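Local coordinates for protein metallo-beta-lactamase (Serratia marcescens, PDB 6K4X) that hydrolyses the amide bond of beta-lactam antibiotics with a dinuclear zinc centre, here blocked by a thiol inhibitor that bridges the two metals, at residues A[36-48]-A[67-81]. Numbering follows the deposited sequence.
Sequences GHILVDGTTEKGA and YILSTHSHEDHAGGI. With ZN (zinc ion), chain B; ZN (zinc ion), chain C; D0U (4-azanyl-2-sulfanyl-benzoic acid), chain E.
Asp41 OD1 is gripped by Thr71 N and by a water that also ties it to Ser70 OG and His72 O. Thr71 N reaches Asp41 OD1 at 2.9 Å from the syn side, 23° out of the carboxylate plane, while Thr71 OG1 donates to the syn lone pair of Asp41 OD2 at 2.7 Å. Thr71 chi1 of 54° puts OG1 between its own backbone N and carbonyl carbon, on the side where the carboxylate also meets N. A second water lies 2.7 Å from Asp41 OD2 and accepts from His77 ND1, in the plane of that ring at its edge. His77 NE2 binds one zinc ion at 2.0 Å, which Asp76 OD2 and His215 also bind. His72 and His74, with His150, hold the other zinc, and the inhibitor sulfur bridges the two. This HxHxDH loop is the metal-binding signature of the metallo-beta-lactamase superfamily, and Asp41 sits in its second shell, holding Thr71 directly and probably helping, through water, to set the rotation of His77.

Gly42 N bonds to His77 O at 3.0 Å, and Gly80 N meets Thr43 O from above the carbonyl plane. Gly80 CA lies 3.2 Å from Thr44 O and makes a CA-H...O contact with Gly42 O.

Before Asp41, strands 37-40 and 65-69 pair in parallel, with Leu39 giving its N to Tyr67 O and its O to Leu69 N. On the face carrying Ile38, Val40 and Leu69, Ile38 CG2 presses on Leu69 CD1 at 3.5 Å. Val40 and Leu69 also meet Trp157 of strand 155-163 in the second sheet, and helix 47-57 makes the beta-alpha-beta crossover between the two strands, with strand 91-95 next to 65-69.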
loop_
_atom_site.group_PDB
_atom_site.type_symbol
_atom_site.label_atom_id
_atom_site.label_comp_id
_atom_site.label_asym_id
_atom_site.label_seq_id
_atom_site.Cartn_x
_atom_site.Cartn_y
_atom_site.Cartn_z
ATOM N N GLY A 36 16.859 -10.554 -6.374
ATOM C CA GLY A 36 16.234 -9.281 -6.639
ATOM C C GLY A 36 15.025 -9.058 -5.752
ATOM O O GLY A 36 14.563 -9.983 -5.047
ATOM N N HIS A 37 14.546 -7.808 -5.737
ATOM C CA HIS A 37 13.628 -7.339 -4.725
ATOM C C HIS A 37 12.372 -6.735 -5.348
ATOM O O HIS A 37 12.376 -6.292 -6.503
ATOM C CB HIS A 37 14.275 -6.277 -3.830
ATOM C CG HIS A 37 15.699 -6.565 -3.500
ATOM N ND1 HIS A 37 16.099 -7.759 -2.918
ATOM C CD2 HIS A 37 16.810 -5.841 -3.733
ATOM C CE1 HIS A 37 17.407 -7.722 -2.792
ATOM N NE2 HIS A 37 17.869 -6.577 -3.295
ATOM N N ILE A 38 11.316 -6.707 -4.525
ATOM C CA ILE A 38 10.065 -6.043 -4.859
ATOM C C ILE A 38 9.855 -4.926 -3.845
ATOM O O ILE A 38 9.952 -5.167 -2.642
ATOM C CB ILE A 38 8.906 -7.047 -4.857
ATOM C CG1 ILE A 38 9.133 -8.111 -5.937
ATOM C CG2 ILE A 38 7.570 -6.334 -5.021
ATOM C CD1 ILE A 38 8.123 -9.234 -5.939
ATOM N N LEU A 39 9.536 -3.724 -4.332
ATOM C CA LEU A 39 9.182 -2.597 -3.488
ATOM C C LEU A 39 7.684 -2.366 -3.585
ATOM O O LEU A 39 7.146 -2.343 -4.702
ATOM C CB LEU A 39 9.938 -1.357 -3.966
ATOM C CG LEU A 39 9.594 -0.046 -3.254
ATOM C CD1 LEU A 39 10.012 -0.091 -1.792
ATOM C CD2 LEU A 39 10.258 1.121 -3.956
ATOM N N VAL A 40 7.032 -2.179 -2.438
ATOM C CA VAL A 40 5.629 -1.825 -2.408
ATOM C C VAL A 40 5.515 -0.369 -1.975
ATOM O O VAL A 40 5.920 -0.022 -0.852
ATOM C CB VAL A 40 4.821 -2.726 -1.460
ATOM C CG1 VAL A 40 3.345 -2.393 -1.558
ATOM C CG2 VAL A 40 5.094 -4.191 -1.745
ATOM N N ASP A 41 5.031 0.451 -2.911
ATOM C CA ASP A 41 4.755 1.882 -2.802
ATOM C C ASP A 41 6.044 2.713 -2.812
ATOM O O ASP A 41 7.149 2.210 -2.621
ATOM C CB ASP A 41 3.813 2.243 -1.655
ATOM C CG ASP A 41 2.361 2.028 -2.019
ATOM O OD1 ASP A 41 2.041 1.897 -3.241
ATOM O OD2 ASP A 41 1.543 1.998 -1.077
ATOM N N GLY A 42 5.874 4.016 -3.073
ATOM C CA GLY A 42 6.981 4.946 -3.186
ATOM C C GLY A 42 6.954 6.087 -2.184
ATOM O O GLY A 42 7.924 6.855 -2.123
ATOM N N THR A 43 5.877 6.221 -1.405
ATOM C CA THR A 43 5.641 7.400 -0.557
ATOM C C THR A 43 5.506 8.635 -1.454
ATOM O O THR A 43 4.965 8.540 -2.551
ATOM C CB THR A 43 6.635 7.529 0.616
ATOM O OG1 THR A 43 7.872 8.171 0.263
ATOM C CG2 THR A 43 6.897 6.186 1.265
ATOM N N THR A 44 5.894 9.802 -0.922
ATOM C CA THR A 44 5.740 11.054 -1.625
ATOM C C THR A 44 6.940 11.286 -2.540
ATOM O O THR A 44 7.937 10.568 -2.512
ATOM C CB THR A 44 5.674 12.240 -0.662
ATOM O OG1 THR A 44 6.917 12.247 0.051
ATOM C CG2 THR A 44 4.518 12.167 0.309
ATOM N N GLU A 45 6.848 12.326 -3.381
ATOM C CA GLU A 45 7.937 12.702 -4.230
ATOM C C GLU A 45 9.203 12.964 -3.390
ATOM O O GLU A 45 10.238 12.413 -3.675
ATOM C CB GLU A 45 7.485 13.916 -5.040
ATOM C CG GLU A 45 8.545 14.592 -5.863
ATOM C CD GLU A 45 7.988 15.755 -6.682
ATOM O OE1 GLU A 45 6.791 16.122 -6.483
ATOM O OE2 GLU A 45 8.734 16.265 -7.513
ATOM N N LYS A 46 9.083 13.774 -2.335
ATOM C CA LYS A 46 10.228 14.041 -1.458
ATOM C C LYS A 46 10.642 12.744 -0.754
ATOM O O LYS A 46 11.832 12.493 -0.519
ATOM C CB LYS A 46 9.854 15.117 -0.441
ATOM C CG LYS A 46 9.778 16.538 -0.986
ATOM C CD LYS A 46 9.718 17.584 0.103
ATOM C CE LYS A 46 8.575 17.383 1.070
ATOM N NZ LYS A 46 7.278 17.327 0.361
ATOM N N GLY A 47 9.661 11.909 -0.424
ATOM C CA GLY A 47 9.898 10.658 0.282
ATOM C C GLY A 47 10.709 9.660 -0.523
ATOM O O GLY A 47 11.322 8.772 0.073
ATOM N N ALA A 48 10.724 9.754 -1.851
ATOM C CA ALA A 48 11.507 8.797 -2.624
ATOM C C ALA A 48 12.963 8.788 -2.166
ATOM O O ALA A 48 13.610 7.750 -2.192
ATOM C CB ALA A 48 11.420 9.075 -4.104
ATOM N N TYR A 67 10.508 -4.834 -9.396
ATOM C CA TYR A 67 9.106 -4.420 -9.502
ATOM C C TYR A 67 8.822 -3.419 -8.394
ATOM O O TYR A 67 9.343 -3.574 -7.270
ATOM C CB TYR A 67 8.139 -5.588 -9.327
ATOM C CG TYR A 67 8.140 -6.576 -10.458
ATOM C CD1 TYR A 67 7.620 -6.221 -11.682
ATOM C CD2 TYR A 67 8.640 -7.857 -10.318
ATOM C CE1 TYR A 67 7.587 -7.102 -12.747
ATOM C CE2 TYR A 67 8.627 -8.756 -11.383
ATOM C CZ TYR A 67 8.101 -8.372 -12.600
ATOM O OH TYR A 67 8.055 -9.226 -13.674
ATOM N N ILE A 68 7.994 -2.424 -8.703
ATOM C CA ILE A 68 7.402 -1.535 -7.721
ATOM C C ILE A 68 5.895 -1.757 -7.818
ATOM O O ILE A 68 5.302 -1.536 -8.881
ATOM C CB ILE A 68 7.765 -0.066 -7.988
ATOM C CG1 ILE A 68 9.273 0.157 -7.964
ATOM C CG2 ILE A 68 7.057 0.837 -6.997
ATOM C CD1 ILE A 68 9.737 1.474 -8.555
ATOM N N LEU A 69 5.284 -2.146 -6.715
ATOM C CA LEU A 69 3.866 -2.422 -6.644
ATOM C C LEU A 69 3.158 -1.219 -6.051
ATOM O O LEU A 69 3.579 -0.737 -5.007
ATOM C CB LEU A 69 3.627 -3.657 -5.775
ATOM C CG LEU A 69 4.463 -4.882 -6.130
ATOM C CD1 LEU A 69 4.057 -6.054 -5.263
ATOM C CD2 LEU A 69 4.376 -5.223 -7.596
ATOM N N SER A 70 2.058 -0.788 -6.661
ATOM C CA SER A 70 1.303 0.366 -6.194
ATOM C C SER A 70 0.028 -0.101 -5.505
ATOM O O SER A 70 -0.756 -0.867 -6.095
ATOM C CB SER A 70 0.979 1.265 -7.357
ATOM O OG SER A 70 0.129 2.346 -6.965
ATOM N N THR A 71 -0.230 0.404 -4.297
ATOM C CA THR A 71 -1.553 0.241 -3.666
ATOM C C THR A 71 -2.582 1.115 -4.397
ATOM O O THR A 71 -3.502 0.613 -5.045
ATOM C CB THR A 71 -1.530 0.561 -2.164
ATOM O OG1 THR A 71 -0.980 1.869 -1.979
ATOM C CG2 THR A 71 -0.769 -0.472 -1.358
ATOM N N HIS A 72 -2.430 2.439 -4.300
ATOM C CA HIS A 72 -3.289 3.316 -5.053
ATOM C C HIS A 72 -2.573 4.617 -5.398
ATOM O O HIS A 72 -1.552 4.989 -4.825
ATOM C CB HIS A 72 -4.641 3.570 -4.361
ATOM C CG HIS A 72 -4.588 4.489 -3.189
ATOM N ND1 HIS A 72 -4.411 4.046 -1.911
ATOM C CD2 HIS A 72 -4.716 5.837 -3.099
ATOM C CE1 HIS A 72 -4.458 5.073 -1.078
ATOM N NE2 HIS A 72 -4.624 6.224 -1.780
ATOM N N SER A 73 -3.178 5.317 -6.362
ATOM C CA SER A 73 -2.554 6.398 -7.113
ATOM C C SER A 73 -2.930 7.772 -6.560
ATOM O O SER A 73 -3.486 8.606 -7.285
ATOM C CB SER A 73 -2.951 6.247 -8.552
ATOM O OG SER A 73 -4.358 6.070 -8.689
ATOM N N HIS A 74 -2.570 8.005 -5.283
ATOM C CA HIS A 74 -2.580 9.354 -4.715
ATOM C C HIS A 74 -1.152 9.722 -4.335
ATOM O O HIS A 74 -0.300 8.853 -4.158
ATOM C CB HIS A 74 -3.481 9.458 -3.485
ATOM C CG HIS A 74 -4.923 9.271 -3.808
ATOM N ND1 HIS A 74 -5.842 8.819 -2.910
ATOM C CD2 HIS A 74 -5.592 9.542 -4.948
ATOM C CE1 HIS A 74 -7.014 8.794 -3.505
ATOM N NE2 HIS A 74 -6.894 9.231 -4.740
ATOM N N GLU A 75 -0.904 11.023 -4.254
ATOM C CA GLU A 75 0.442 11.571 -4.118
ATOM C C GLU A 75 1.181 11.038 -2.890
ATOM O O GLU A 75 2.411 11.013 -2.895
ATOM C CB GLU A 75 0.385 13.093 -4.110
ATOM C CG GLU A 75 -0.205 13.693 -2.839
ATOM C CD GLU A 75 -0.215 15.207 -2.662
ATOM O OE1 GLU A 75 0.772 15.843 -3.050
ATOM O OE2 GLU A 75 -1.207 15.746 -2.106
ATOM N N ASP A 76 0.481 10.726 -1.810
ATOM C CA ASP A 76 1.141 10.281 -0.594
ATOM C C ASP A 76 1.743 8.871 -0.719
ATOM O O ASP A 76 2.733 8.591 -0.044
ATOM C CB ASP A 76 0.224 10.393 0.618
ATOM C CG ASP A 76 -1.113 9.684 0.552
ATOM O OD1 ASP A 76 -1.662 9.528 -0.561
ATOM O OD2 ASP A 76 -1.614 9.324 1.642
ATOM N N HIS A 77 1.121 7.990 -1.510
ATOM C CA HIS A 77 1.625 6.623 -1.661
ATOM C C HIS A 77 2.457 6.466 -2.928
ATOM O O HIS A 77 3.353 5.603 -2.994
ATOM C CB HIS A 77 0.466 5.627 -1.687
ATOM C CG HIS A 77 -0.439 5.816 -0.523
ATOM N ND1 HIS A 77 -0.124 5.389 0.761
ATOM C CD2 HIS A 77 -1.595 6.509 -0.422
ATOM C CE1 HIS A 77 -1.088 5.803 1.574
ATOM N NE2 HIS A 77 -1.986 6.510 0.894
ATOM N N ALA A 78 2.068 7.193 -3.978
ATOM C CA ALA A 78 2.575 7.001 -5.344
ATOM C C ALA A 78 3.476 8.149 -5.800
ATOM O O ALA A 78 4.109 8.044 -6.848
ATOM C CB ALA A 78 1.445 6.856 -6.338
ATOM N N GLY A 79 3.538 9.243 -5.044
ATOM C CA GLY A 79 4.292 10.398 -5.489
ATOM C C GLY A 79 5.755 10.101 -5.724
ATOM O O GLY A 79 6.377 10.760 -6.568
ATOM N N GLY A 80 6.316 9.135 -4.986
ATOM C CA GLY A 80 7.705 8.779 -5.107
ATOM C C GLY A 80 7.978 7.677 -6.113
ATOM O O GLY A 80 9.142 7.320 -6.314
ATOM N N ILE A 81 6.936 7.074 -6.686
ATOM C CA ILE A 81 7.134 5.934 -7.538
ATOM C C ILE A 81 7.957 6.292 -8.771
ATOM O O ILE A 81 8.837 5.532 -9.148
ATOM C CB ILE A 81 5.810 5.244 -7.904
ATOM C CG1 ILE A 81 5.256 4.566 -6.646
ATOM C CG2 ILE A 81 6.027 4.263 -9.055
ATOM C CD1 ILE A 81 3.925 3.898 -6.826
HETATM ZN ZN ZN B . -5.559 7.879 -1.093
HETATM ZN ZN ZN C . -3.154 7.950 1.716
HETATM O O2 D0U E . -5.057 6.749 2.007
HETATM C C7 D0U E . -6.027 7.201 2.654
HETATM O O1 D0U E . -6.744 6.464 3.390
HETATM C C3 D0U E . -6.403 8.638 2.573
HETATM C C2 D0U E . -7.348 9.086 3.537
HETATM C C4 D0U E . -5.873 9.538 1.632
HETATM S S1 D0U E . -4.658 9.276 0.462
HETATM C C5 D0U E . -6.357 10.865 1.675
HETATM C C6 D0U E . -7.299 11.305 2.608
HETATM N N1 D0U E . -7.719 12.628 2.639
HETATM C C1 D0U E . -7.762 10.418 3.538
HETATM O O HOH W 1 1.014 3.826 -4.870
HETATM O O HOH W 2 1.815 3.474 1.153
HETATM O O HOH W 3 4.052 13.436 -3.484
#